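Long-range contacts in uncharacterized protein (Methanothermobacter thermautotrophicus, PDB 1IHN), which is of unknown function, an archaeal member of an uncharacterised protein family with a fold described as novel: residues K61-I66 and G102-A107; D22-V27 and E55-E60; S5-G10 and P87-I92; V12-R17 and G29-R34. One frame throughout, in Å; residues are numbered along the deposited sequence.

From the N terminus, residues 5-10 come first and pair with 87-92 in interaction 3, a disulfide-bonded contact that closes the longest of the four loops. Interaction 4 (12-17 with 29-34) and interaction 2 (22-27 with 55-60) both nest inside that loop. They cross each other, because 22-27 lies between the two segments of interaction 4. Interaction 1 (61-66 with 102-107) opens just after interaction 2 closes, and it crosses interaction 3. Interactions 1, 2 and 4 all reach the five-stranded mixed sheet. Interaction 2 sets helix 52-58 on it. Interactions 3 and 4 join the N-terminal three-stranded sheet to helix 88-100 and to strand 31-33.

Interaction 1 of 4, residues K61-I66 and G102-A107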
loop_
_atom_site.group_PDB
_atom_site.type_symbol
_atom_site.label_atom_id
_atom_site.label_comp_id
_atom_site.label_asym_id
_atom_site.label_seq_id
_atom_site.Cartn_x
_atom_site.Cartn_y
_atom_site.Cartn_z
ATOM N N LYS A 61 -1.013 1.511 14.866
ATOM C CA LYS A 61 -0.248 0.428 15.473
ATOM C C LYS A 61 -0.473 -0.930 14.819
ATOM O O LYS A 61 -0.990 -1.857 15.446
ATOM C CB LYS A 61 -0.549 0.345 16.970
ATOM C CG LYS A 61 0.277 1.319 17.804
ATOM C CD LYS A 61 -0.214 1.397 19.238
ATOM C CE LYS A 61 -1.590 2.046 19.314
ATOM N NZ LYS A 61 -2.062 2.201 20.719
ATOM N N PRO A 62 -0.090 -1.061 13.539
ATOM C CA PRO A 62 -0.253 -2.322 12.817
ATOM C C PRO A 62 0.883 -3.283 13.155
ATOM O O PRO A 62 1.952 -2.861 13.589
ATOM C CB PRO A 62 -0.224 -1.884 11.357
ATOM C CG PRO A 62 0.757 -0.752 11.385
ATOM C CD PRO A 62 0.358 0.013 12.632
ATOM N N GLU A 63 0.643 -4.574 12.956
ATOM C CA GLU A 63 1.649 -5.594 13.228
ATOM C C GLU A 63 2.459 -5.816 11.957
ATOM O O GLU A 63 3.489 -6.492 11.964
ATOM C CB GLU A 63 0.978 -6.909 13.630
ATOM C CG GLU A 63 0.075 -6.810 14.844
ATOM C CD GLU A 63 -0.788 -8.042 15.019
ATOM O OE1 GLU A 63 -1.566 -8.355 14.093
ATOM O OE2 GLU A 63 -0.692 -8.699 16.075
ATOM N N SER A 64 1.976 -5.241 10.861
ATOM C CA SER A 64 2.642 -5.387 9.579
ATOM C C SER A 64 2.169 -4.363 8.565
ATOM O O SER A 64 0.969 -4.111 8.419
ATOM C CB SER A 64 2.399 -6.795 9.024
ATOM O OG SER A 64 2.840 -6.910 7.680
ATOM N N ILE A 65 3.130 -3.779 7.860
ATOM C CA ILE A 65 2.830 -2.803 6.831
ATOM C C ILE A 65 3.326 -3.353 5.509
ATOM O O ILE A 65 4.506 -3.665 5.359
ATOM C CB ILE A 65 3.523 -1.451 7.092
ATOM C CG1 ILE A 65 2.898 -0.769 8.317
ATOM C CG2 ILE A 65 3.392 -0.568 5.861
ATOM C CD1 ILE A 65 3.485 0.598 8.640
ATOM N N ILE A 66 2.415 -3.482 4.555
ATOM C CA ILE A 66 2.764 -3.987 3.245
ATOM C C ILE A 66 2.717 -2.849 2.245
ATOM O O ILE A 66 1.760 -2.078 2.206
ATOM C CB ILE A 66 1.784 -5.086 2.791
ATOM C CG1 ILE A 66 1.793 -6.238 3.803
ATOM C CG2 ILE A 66 2.164 -5.574 1.399
ATOM C CD1 ILE A 66 0.857 -7.374 3.463
ATOM N N GLY A 102 -5.942 -12.840 10.665
ATOM C CA GLY A 102 -6.364 -11.967 11.750
ATOM C C GLY A 102 -5.380 -10.884 12.175
ATOM O O GLY A 102 -5.638 -10.164 13.143
ATOM N N ARG A 103 -4.261 -10.754 11.464
ATOM C CA ARG A 103 -3.248 -9.750 11.798
ATOM C C ARG A 103 -3.679 -8.312 11.518
ATOM O O ARG A 103 -4.400 -8.053 10.555
ATOM C CB ARG A 103 -1.951 -10.019 11.027
ATOM C CG ARG A 103 -1.255 -11.332 11.357
ATOM C CD ARG A 103 -1.150 -11.540 12.857
ATOM N NE ARG A 103 -2.333 -12.211 13.393
ATOM C CZ ARG A 103 -2.706 -12.162 14.668
ATOM N NH1 ARG A 103 -1.991 -11.466 15.541
ATOM N NH2 ARG A 103 -3.789 -12.814 15.073
ATOM N N ARG A 104 -3.246 -7.385 12.371
ATOM C CA ARG A 104 -3.555 -5.966 12.177
ATOM C C ARG A 104 -2.638 -5.544 11.036
ATOM O O ARG A 104 -1.473 -5.209 11.259
ATOM C CB ARG A 104 -3.213 -5.140 13.422
ATOM C CG ARG A 104 -4.168 -5.303 14.590
ATOM C CD ARG A 104 -3.695 -4.513 15.810
ATOM N NE ARG A 104 -3.837 -3.063 15.665
ATOM C CZ ARG A 104 -5.000 -2.416 15.660
ATOM N NH1 ARG A 104 -6.138 -3.084 15.787
ATOM N NH2 ARG A 104 -5.027 -1.095 15.548
ATOM N N VAL A 105 -3.161 -5.581 9.816
ATOM C CA VAL A 105 -2.372 -5.227 8.644
ATOM C C VAL A 105 -2.857 -3.950 7.971
ATOM O O VAL A 105 -4.048 -3.656 7.946
ATOM C CB VAL A 105 -2.399 -6.361 7.594
ATOM C CG1 VAL A 105 -1.337 -6.114 6.525
ATOM C CG2 VAL A 105 -2.185 -7.698 8.269
ATOM N N ALA A 106 -1.908 -3.199 7.427
ATOM C CA ALA A 106 -2.192 -1.963 6.721
ATOM C C ALA A 106 -1.328 -1.991 5.468
ATOM O O ALA A 106 -0.309 -2.682 5.426
ATOM C CB ALA A 106 -1.836 -0.768 7.587
ATOM N N ALA A 107 -1.727 -1.247 4.446
ATOM C CA ALA A 107 -0.955 -1.233 3.216
ATOM C C ALA A 107 -1.066 0.054 2.422
ATOM O O ALA A 107 -2.002 0.834 2.587
ATOM C CB ALA A 107 -1.369 -2.416 2.332
#
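Glu63, just before strand 64-68, reaches across to Arg103 and Arg104. Its OE1 is the bump. It sets into a hollow made by CB and CD of the bent Arg103 chain and by the amide N of Arg104, which it takes at 2.6 Å on the anti side of the carboxylate. OE2 meets Arg103 NH1 at 3.1 Å in a salt bridge whose hydrogen bond is weak. Arg104 heads toward Lys61 instead. Its NE gives a fairly straight bond of 3.1 Å to Lys61 O, which lies in the guanidinium plane. Its NH2 is bonded to Glu60 O. Beyond these residues the chains run as adjacent parallel strands. They belong to 64-68 and 105-109, the latter reached from strand 84-86 by a beta-alpha-beta crossover through helix 88-100. Ser64 O accepts from Ala106 N, and Ala106 O from Ile66 N at 3.0 Å. On one face the small Ala106 provides a hollow, with Pro62 CB 4.2 Å from Ala106 CB. Leu57 of helix 52-58 also packs there. On the other face Ala107 CB tucks against Ile66 CB at 4.2 Å. Ile66 CD1 lies against Val105 CG1 at 4.0 Å, and helix 88-100 covers Ile66 and Val105.

Interaction 2 of 4, residues D22-V27 and E55-E60; sequences DIVVHV and EELLEE
Glu60 uses both oxygens of one carboxylate to hold two consecutive residues, His26 and Val27, in a buried contact. OE2 accepts from the ring nitrogen His26 ND1 at 2.6 Å. The bond is nearly straight (168°), lies close to the ring plane and meets the syn side of the carboxylate. OE1 accepts from the backbone N of Val27 at 2.7 Å. The Glu60 chain is extended beyond CG, which carries the carboxylate across to the other segment. Its CB also packs on Val27 CG2, 3.7 Å away. The two bonds together fix the carboxylate. The imidazole is fixed at both nitrogens, by the bond from ND1 to Glu60 and by a hydrogen bond between His26 NE2 and Thr32 OG1.

A second carboxylate comes to the same ring. Glu56 OE1 lies at the ring edge, 3.3 Å from His26 CE1, and the Glu56 carboxylate plane is turned 63° from the ring. Glu56 CG sits between its backbone N and carbonyl carbon (chi1 71°), a turn that helps bring the carboxylate to the ring edge. Val24 CG1 covers one ring face of His26, offset toward the rim. The same methyl touches Leu57 CD2 at 3.6 Å, where the two side chains run alongside in opposite senses.

The contact seats the end of helix 52-58 on one face of the mixed sheet. Strand 23-25 lies there between 31-33 and 105-109. Leu57 also packs on Ile108 of strand 105-109.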
loop_
_atom_site.group_PDB
_atom_site.type_symbol
_atom_site.label_atom_id
_atom_site.label_comp_id
_atom_site.label_asym_id
_atom_site.label_seq_id
_atom_site.Cartn_x
_atom_site.Cartn_y
_atom_site.Cartn_z
ATOM N N ASP A 22 -3.645 5.187 -6.599
ATOM C CA ASP A 22 -2.935 4.650 -5.439
ATOM C C ASP A 22 -3.755 4.818 -4.164
ATOM O O ASP A 22 -4.385 5.850 -3.955
ATOM C CB ASP A 22 -1.585 5.343 -5.277
ATOM C CG ASP A 22 -0.579 4.907 -6.324
ATOM O OD1 ASP A 22 -0.989 4.281 -7.323
ATOM O OD2 ASP A 22 0.623 5.201 -6.149
ATOM N N ILE A 23 -3.738 3.803 -3.307
ATOM C CA ILE A 23 -4.508 3.867 -2.075
ATOM C C ILE A 23 -3.766 3.397 -0.842
ATOM O O ILE A 23 -2.741 2.711 -0.919
ATOM C CB ILE A 23 -5.806 3.020 -2.165
ATOM C CG1 ILE A 23 -5.453 1.550 -2.412
ATOM C CG2 ILE A 23 -6.707 3.548 -3.287
ATOM C CD1 ILE A 23 -6.640 0.589 -2.322
ATOM N N VAL A 24 -4.320 3.781 0.298
ATOM C CA VAL A 24 -3.807 3.404 1.601
ATOM C C VAL A 24 -4.913 2.574 2.259
ATOM O O VAL A 24 -6.054 3.034 2.380
ATOM C CB VAL A 24 -3.548 4.640 2.491
ATOM C CG1 VAL A 24 -3.148 4.197 3.898
ATOM C CG2 VAL A 24 -2.466 5.518 1.871
ATOM N N VAL A 25 -4.586 1.347 2.653
ATOM C CA VAL A 25 -5.552 0.496 3.331
ATOM C C VAL A 25 -5.212 0.533 4.826
ATOM O O VAL A 25 -4.128 0.121 5.247
ATOM C CB VAL A 25 -5.500 -0.956 2.798
ATOM C CG1 VAL A 25 -6.503 -1.823 3.543
ATOM C CG2 VAL A 25 -5.827 -0.970 1.311
ATOM N N HIS A 26 -6.143 1.056 5.614
ATOM C CA HIS A 26 -5.971 1.187 7.052
ATOM C C HIS A 26 -6.272 -0.116 7.804
ATOM O O HIS A 26 -6.943 -1.008 7.285
ATOM C CB HIS A 26 -6.864 2.329 7.542
ATOM C CG HIS A 26 -6.540 3.647 6.906
ATOM N ND1 HIS A 26 -5.616 4.523 7.435
ATOM C CD2 HIS A 26 -6.947 4.196 5.736
ATOM C CE1 HIS A 26 -5.465 5.549 6.619
ATOM N NE2 HIS A 26 -6.260 5.376 5.578
ATOM N N VAL A 27 -5.764 -0.216 9.026
ATOM C CA VAL A 27 -5.953 -1.404 9.850
ATOM C C VAL A 27 -7.410 -1.836 9.986
ATOM O O VAL A 27 -7.708 -3.028 9.998
ATOM C CB VAL A 27 -5.359 -1.183 11.259
ATOM C CG1 VAL A 27 -5.797 -2.293 12.204
ATOM C CG2 VAL A 27 -3.838 -1.140 11.171
ATOM N N GLU A 55 3.721 7.460 8.217
ATOM C CA GLU A 55 3.364 8.091 9.482
ATOM C C GLU A 55 1.891 7.946 9.866
ATOM O O GLU A 55 1.579 7.655 11.025
ATOM C CB GLU A 55 3.761 9.573 9.458
ATOM C CG GLU A 55 3.670 10.264 10.817
ATOM C CD GLU A 55 4.411 11.595 10.857
ATOM O OE1 GLU A 55 4.109 12.478 10.026
ATOM O OE2 GLU A 55 5.294 11.761 11.727
ATOM N N GLU A 56 0.985 8.137 8.910
ATOM C CA GLU A 56 -0.433 8.021 9.220
ATOM C C GLU A 56 -0.810 6.593 9.609
ATOM O O GLU A 56 -1.790 6.375 10.312
ATOM C CB GLU A 56 -1.295 8.491 8.037
ATOM C CG GLU A 56 -1.314 7.581 6.811
ATOM C CD GLU A 56 -2.362 8.020 5.784
ATOM O OE1 GLU A 56 -3.544 8.145 6.159
ATOM O OE2 GLU A 56 -2.013 8.236 4.605
ATOM N N LEU A 57 -0.025 5.619 9.162
ATOM C CA LEU A 57 -0.309 4.226 9.483
ATOM C C LEU A 57 0.269 3.801 10.831
ATOM O O LEU A 57 -0.333 3.001 11.544
ATOM C CB LEU A 57 0.229 3.306 8.382
ATOM C CG LEU A 57 -0.458 3.443 7.018
ATOM C CD1 LEU A 57 0.155 2.451 6.029
ATOM C CD2 LEU A 57 -1.964 3.193 7.171
ATOM N N LEU A 58 1.430 4.348 11.177
ATOM C CA LEU A 58 2.096 4.018 12.432
ATOM C C LEU A 58 1.218 4.296 13.647
ATOM O O LEU A 58 1.392 3.689 14.706
ATOM C CB LEU A 58 3.404 4.807 12.546
ATOM C CG LEU A 58 4.412 4.590 11.415
ATOM C CD1 LEU A 58 5.606 5.507 11.609
ATOM C CD2 LEU A 58 4.852 3.133 11.388
ATOM N N GLU A 59 0.269 5.210 13.487
ATOM C CA GLU A 59 -0.639 5.583 14.567
ATOM C C GLU A 59 -1.648 4.469 14.855
ATOM O O GLU A 59 -2.101 4.296 15.987
ATOM C CB GLU A 59 -1.382 6.863 14.182
ATOM C CG GLU A 59 -0.472 7.954 13.639
ATOM C CD GLU A 59 -1.241 9.088 12.984
ATOM O OE1 GLU A 59 -1.990 8.818 12.019
ATOM O OE2 GLU A 59 -1.095 10.247 13.429
ATOM N N GLU A 60 -1.999 3.719 13.817
ATOM C CA GLU A 60 -2.953 2.627 13.943
ATOM C C GLU A 60 -2.306 1.400 14.573
ATOM O O GLU A 60 -2.964 0.381 14.786
ATOM C CB GLU A 60 -3.507 2.275 12.563
ATOM C CG GLU A 60 -4.488 3.300 12.023
ATOM C CD GLU A 60 -4.640 3.233 10.515
ATOM O OE1 GLU A 60 -4.782 2.117 9.967
ATOM O OE2 GLU A 60 -4.623 4.307 9.878
#

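Interaction 3 of 4, residues S5-G10 and P87-I92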
loop_
_atom_site.group_PDB
_atom_site.type_symbol
_atom_site.label_atom_id
_atom_site.label_comp_id
_atom_site.label_asym_id
_atom_site.label_seq_id
_atom_site.Cartn_x
_atom_site.Cartn_y
_atom_site.Cartn_z
ATOM N N SER A 5 -9.466 -8.511 -4.181
ATOM C CA SER A 5 -9.994 -9.574 -5.030
ATOM C C SER A 5 -9.606 -9.401 -6.490
ATOM O O SER A 5 -10.124 -10.090 -7.365
ATOM C CB SER A 5 -11.519 -9.639 -4.904
ATOM O OG SER A 5 -12.110 -8.387 -5.205
ATOM N N ASP A 6 -8.690 -8.479 -6.753
ATOM C CA ASP A 6 -8.244 -8.248 -8.116
ATOM C C ASP A 6 -7.069 -7.287 -8.199
ATOM O O ASP A 6 -7.025 -6.263 -7.513
ATOM C CB ASP A 6 -9.395 -7.719 -8.972
ATOM C CG ASP A 6 -9.004 -7.561 -10.428
ATOM O OD1 ASP A 6 -8.868 -6.408 -10.891
ATOM O OD2 ASP A 6 -8.820 -8.598 -11.104
ATOM N N CYS A 7 -6.111 -7.643 -9.046
ATOM C CA CYS A 7 -4.923 -6.837 -9.264
ATOM C C CYS A 7 -4.606 -6.874 -10.748
ATOM O O CYS A 7 -4.684 -7.925 -11.383
ATOM C CB CYS A 7 -3.738 -7.392 -8.468
ATOM S SG CYS A 7 -2.202 -6.412 -8.607
ATOM N N ARG A 8 -4.265 -5.715 -11.293
ATOM C CA ARG A 8 -3.917 -5.570 -12.702
ATOM C C ARG A 8 -3.335 -4.173 -12.843
ATOM O O ARG A 8 -3.528 -3.337 -11.959
ATOM C CB ARG A 8 -5.158 -5.718 -13.581
ATOM C CG ARG A 8 -6.271 -4.743 -13.247
ATOM C CD ARG A 8 -7.525 -5.057 -14.042
ATOM N NE ARG A 8 -7.979 -6.427 -13.821
ATOM C CZ ARG A 8 -9.102 -6.932 -14.324
ATOM N NH1 ARG A 8 -9.890 -6.179 -15.080
ATOM N NH2 ARG A 8 -9.440 -8.189 -14.072
ATOM N N PHE A 9 -2.623 -3.908 -13.933
ATOM C CA PHE A 9 -2.041 -2.585 -14.100
ATOM C C PHE A 9 -3.120 -1.526 -13.964
ATOM O O PHE A 9 -4.207 -1.666 -14.517
ATOM C CB PHE A 9 -1.371 -2.423 -15.465
ATOM C CG PHE A 9 -0.626 -1.125 -15.611
ATOM C CD1 PHE A 9 0.671 -0.992 -15.117
ATOM C CD2 PHE A 9 -1.234 -0.019 -16.195
ATOM C CE1 PHE A 9 1.352 0.225 -15.205
ATOM C CE2 PHE A 9 -0.566 1.200 -16.287
ATOM C CZ PHE A 9 0.730 1.324 -15.791
ATOM N N GLY A 10 -2.812 -0.475 -13.211
ATOM C CA GLY A 10 -3.752 0.616 -13.029
ATOM C C GLY A 10 -4.989 0.334 -12.203
ATOM O O GLY A 10 -5.841 1.215 -12.070
ATOM N N PRO A 87 6.025 -6.389 -5.240
ATOM C CA PRO A 87 5.320 -5.907 -6.426
ATOM C C PRO A 87 3.855 -5.958 -6.008
ATOM O O PRO A 87 3.453 -6.870 -5.286
ATOM C CB PRO A 87 5.670 -6.952 -7.480
ATOM C CG PRO A 87 7.056 -7.363 -7.085
ATOM C CD PRO A 87 6.935 -7.499 -5.580
ATOM N N THR A 88 3.066 -4.989 -6.450
ATOM C CA THR A 88 1.664 -4.904 -6.058
ATOM C C THR A 88 0.838 -6.187 -6.106
ATOM O O THR A 88 0.205 -6.550 -5.114
ATOM C CB THR A 88 0.945 -3.801 -6.858
ATOM O OG1 THR A 88 1.611 -2.555 -6.625
ATOM C CG2 THR A 88 -0.497 -3.657 -6.414
ATOM N N CYS A 89 0.833 -6.886 -7.235
ATOM C CA CYS A 89 0.033 -8.100 -7.308
ATOM C C CYS A 89 0.514 -9.188 -6.342
ATOM O O CYS A 89 -0.234 -10.106 -6.012
ATOM C CB CYS A 89 -0.038 -8.606 -8.751
ATOM S SG CYS A 89 -1.000 -7.499 -9.850
ATOM N N GLU A 90 1.756 -9.079 -5.882
ATOM C CA GLU A 90 2.289 -10.031 -4.904
ATOM C C GLU A 90 1.981 -9.475 -3.514
ATOM O O GLU A 90 1.818 -10.215 -2.545
ATOM C CB GLU A 90 3.805 -10.189 -5.059
ATOM C CG GLU A 90 4.227 -11.181 -6.131
ATOM C CD GLU A 90 5.729 -11.192 -6.369
ATOM O OE1 GLU A 90 6.499 -11.334 -5.391
ATOM O OE2 GLU A 90 6.137 -11.064 -7.544
ATOM N N ALA A 91 1.895 -8.154 -3.428
ATOM C CA ALA A 91 1.614 -7.487 -2.166
ATOM C C ALA A 91 0.202 -7.757 -1.665
ATOM O O ALA A 91 -0.002 -7.965 -0.468
ATOM C CB ALA A 91 1.841 -5.982 -2.307
ATOM N N ILE A 92 -0.770 -7.763 -2.575
ATOM C CA ILE A 92 -2.160 -7.995 -2.184
ATOM C C ILE A 92 -2.391 -9.416 -1.707
ATOM O O ILE A 92 -3.249 -9.659 -0.862
ATOM C CB ILE A 92 -3.155 -7.707 -3.333
ATOM C CG1 ILE A 92 -2.897 -8.650 -4.507
ATOM C CG2 ILE A 92 -3.042 -6.263 -3.773
ATOM C CD1 ILE A 92 -4.051 -8.707 -5.480
#
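Thr88, whose methyl CG2 lies 3.9 Å from Cys7 SG, has a hydroxyl gripped by two backbone groups. Its OG1 is hydrogen-bonded to His110 O and more weakly to Gly70 N. This ties the start of helix 88-100 to His110, just after strand 105-109, and weakly to Gly70. The main link is covalent. Cys7 SG and Cys89 SG form a disulfide of 2.0 Å with a torsion of -90° about the S-S bond, close to the relaxed value. Cys7 SG lies anti to its own backbone N (chi1 -177°), which directs it to the helix. The same Cys7 has its CB against Ile92 CD1 at 3.3 Å, a tight fit one turn further along the helix. Cys7 is thus packed against Thr88, Cys89 and Ile92 at once. Asp6 and Arg8 leave the strand on the side away from the helix, and their ends meet. OD2 of Asp6 is 3.1 Å from NH2 of Arg8 in a salt bridge whose hydrogen bond is weak. Strand 4-8 is an outer strand of the three-stranded antiparallel sheet, beside 11-14. It runs almost antiparallel to the short helical segment, and the disulfide ties that sheet to the start of helix 88-100.

Interaction 4 of 4, residues V12-R17 and G29-R34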
loop_
_atom_site.group_PDB
_atom_site.type_symbol
_atom_site.label_atom_id
_atom_site.label_comp_id
_atom_site.label_asym_id
_atom_site.label_seq_id
_atom_site.Cartn_x
_atom_site.Cartn_y
_atom_site.Cartn_z
ATOM N N VAL A 12 -6.811 -2.134 -8.684
ATOM C CA VAL A 12 -6.892 -3.162 -7.652
ATOM C C VAL A 12 -8.303 -3.101 -7.086
ATOM O O VAL A 12 -8.948 -2.049 -7.128
ATOM C CB VAL A 12 -5.876 -2.942 -6.498
ATOM C CG1 VAL A 12 -4.468 -3.213 -6.986
ATOM C CG2 VAL A 12 -5.991 -1.525 -5.952
ATOM N N THR A 13 -8.787 -4.228 -6.579
ATOM C CA THR A 13 -10.119 -4.284 -6.001
ATOM C C THR A 13 -10.013 -4.704 -4.540
ATOM O O THR A 13 -9.443 -5.743 -4.219
ATOM C CB THR A 13 -11.020 -5.281 -6.757
ATOM O OG1 THR A 13 -11.190 -4.840 -8.109
ATOM C CG2 THR A 13 -12.383 -5.388 -6.088
ATOM N N TYR A 14 -10.559 -3.879 -3.656
ATOM C CA TYR A 14 -10.516 -4.154 -2.233
ATOM C C TYR A 14 -11.919 -4.032 -1.659
ATOM O O TYR A 14 -12.579 -3.009 -1.827
ATOM C CB TYR A 14 -9.584 -3.158 -1.538
ATOM C CG TYR A 14 -9.484 -3.368 -0.047
ATOM C CD1 TYR A 14 -8.797 -4.464 0.480
ATOM C CD2 TYR A 14 -10.082 -2.477 0.840
ATOM C CE1 TYR A 14 -8.705 -4.667 1.851
ATOM C CE2 TYR A 14 -9.993 -2.669 2.221
ATOM C CZ TYR A 14 -9.306 -3.763 2.720
ATOM O OH TYR A 14 -9.206 -3.953 4.083
ATOM N N ARG A 15 -12.364 -5.083 -0.983
ATOM C CA ARG A 15 -13.692 -5.116 -0.383
ATOM C C ARG A 15 -14.794 -4.826 -1.396
ATOM O O ARG A 15 -15.738 -4.087 -1.118
ATOM C CB ARG A 15 -13.770 -4.140 0.792
ATOM C CG ARG A 15 -12.814 -4.497 1.920
ATOM C CD ARG A 15 -12.994 -3.584 3.124
ATOM N NE ARG A 15 -14.237 -3.854 3.836
ATOM C CZ ARG A 15 -14.643 -3.191 4.912
ATOM N NH1 ARG A 15 -13.907 -2.207 5.416
ATOM N NH2 ARG A 15 -15.786 -3.522 5.494
ATOM N N GLY A 16 -14.653 -5.409 -2.581
ATOM C CA GLY A 16 -15.655 -5.246 -3.617
ATOM C C GLY A 16 -15.611 -3.963 -4.416
ATOM O O GLY A 16 -16.416 -3.774 -5.327
ATOM N N ARG A 17 -14.684 -3.072 -4.088
ATOM C CA ARG A 17 -14.598 -1.825 -4.825
ATOM C C ARG A 17 -13.281 -1.682 -5.558
ATOM O O ARG A 17 -12.211 -1.950 -5.007
ATOM C CB ARG A 17 -14.801 -0.632 -3.897
ATOM C CG ARG A 17 -14.554 0.706 -4.584
ATOM C CD ARG A 17 -14.897 1.865 -3.673
ATOM N NE ARG A 17 -14.411 3.135 -4.199
ATOM C CZ ARG A 17 -14.541 4.295 -3.565
ATOM N NH1 ARG A 17 -15.147 4.336 -2.385
ATOM N NH2 ARG A 17 -14.062 5.410 -4.107
ATOM N N GLY A 29 -9.791 -1.484 7.796
ATOM C CA GLY A 29 -10.458 -1.768 6.536
ATOM C C GLY A 29 -10.787 -0.533 5.716
ATOM O O GLY A 29 -11.247 -0.644 4.579
ATOM N N SER A 30 -10.565 0.647 6.290
ATOM C CA SER A 30 -10.832 1.897 5.588
ATOM C C SER A 30 -9.828 2.120 4.460
ATOM O O SER A 30 -8.727 1.570 4.468
ATOM C CB SER A 30 -10.766 3.083 6.555
ATOM O OG SER A 30 -11.834 3.053 7.483
ATOM N N VAL A 31 -10.221 2.935 3.492
ATOM C CA VAL A 31 -9.373 3.247 2.361
ATOM C C VAL A 31 -9.340 4.753 2.136
ATOM O O VAL A 31 -10.381 5.403 2.127
ATOM C CB VAL A 31 -9.899 2.609 1.063
ATOM C CG1 VAL A 31 -9.070 3.096 -0.114
ATOM C CG2 VAL A 31 -9.864 1.093 1.162
ATOM N N THR A 32 -8.139 5.294 1.961
ATOM C CA THR A 32 -7.965 6.712 1.687
ATOM C C THR A 32 -6.965 6.847 0.546
ATOM O O THR A 32 -6.171 5.933 0.283
ATOM C CB THR A 32 -7.440 7.490 2.912
ATOM O OG1 THR A 32 -6.203 6.921 3.353
ATOM C CG2 THR A 32 -8.456 7.448 4.043
ATOM N N PRO A 33 -7.004 7.981 -0.165
ATOM C CA PRO A 33 -6.087 8.210 -1.283
ATOM C C PRO A 33 -4.651 8.310 -0.787
ATOM O O PRO A 33 -4.395 8.873 0.280
ATOM C CB PRO A 33 -6.570 9.543 -1.866
ATOM C CG PRO A 33 -8.015 9.610 -1.452
ATOM C CD PRO A 33 -7.958 9.095 -0.036
ATOM N N ARG A 34 -3.718 7.766 -1.555
ATOM C CA ARG A 34 -2.318 7.850 -1.178
ATOM C C ARG A 34 -1.920 9.326 -1.236
ATOM O O ARG A 34 -2.317 10.045 -2.148
ATOM C CB ARG A 34 -1.454 7.038 -2.144
ATOM C CG ARG A 34 0.023 7.154 -1.855
ATOM C CD ARG A 34 0.881 6.502 -2.924
ATOM N NE ARG A 34 2.248 6.986 -2.801
ATOM C CZ ARG A 34 3.131 7.034 -3.789
ATOM N NH1 ARG A 34 2.810 6.610 -5.006
ATOM N NH2 ARG A 34 4.322 7.571 -3.566
#
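Tyr14 turns a ring edge to Gly29 and lays one ring face under its own neighbour Arg15. Gly29 O lies in the plane of the Tyr14 ring, 3.4 Å from CE2. Arg15 CG sits 3.4 Å above the ring plane, offset toward the rim. Val31 CG2 touches Tyr14 CD2 at 3.6 Å, the two side chains passing with their ends pointing opposite ways. Tyr14 CG is anti to the backbone N (chi1 180°), which sends the ring out across the gap to the other segment. Its OH is hydrogen-bonded to Tyr95 OH, so the far end of the ring is also held.

Beyond CG, the Arg15 chain bends at chi3 (72°) and brings NH1 to Gly29 O, in a hydrogen bond of 3.2 Å. The oxygen lies in the guanidinium plane, but NH1 approaches it from above the carbonyl plane. Gly29 CA comes within 3.5 Å of Tyr14 OH.

Tyr14 and Arg15 stand at the start of a type I' turn, Tyr14 to Arg17, closed by two backbone bonds. They lay the three-stranded sheet against Gly29 and strand 31-33, the edge of the mixed sheet. The turn is the classic two-residue beta hairpin, here linking strands 11-14 and 17-19.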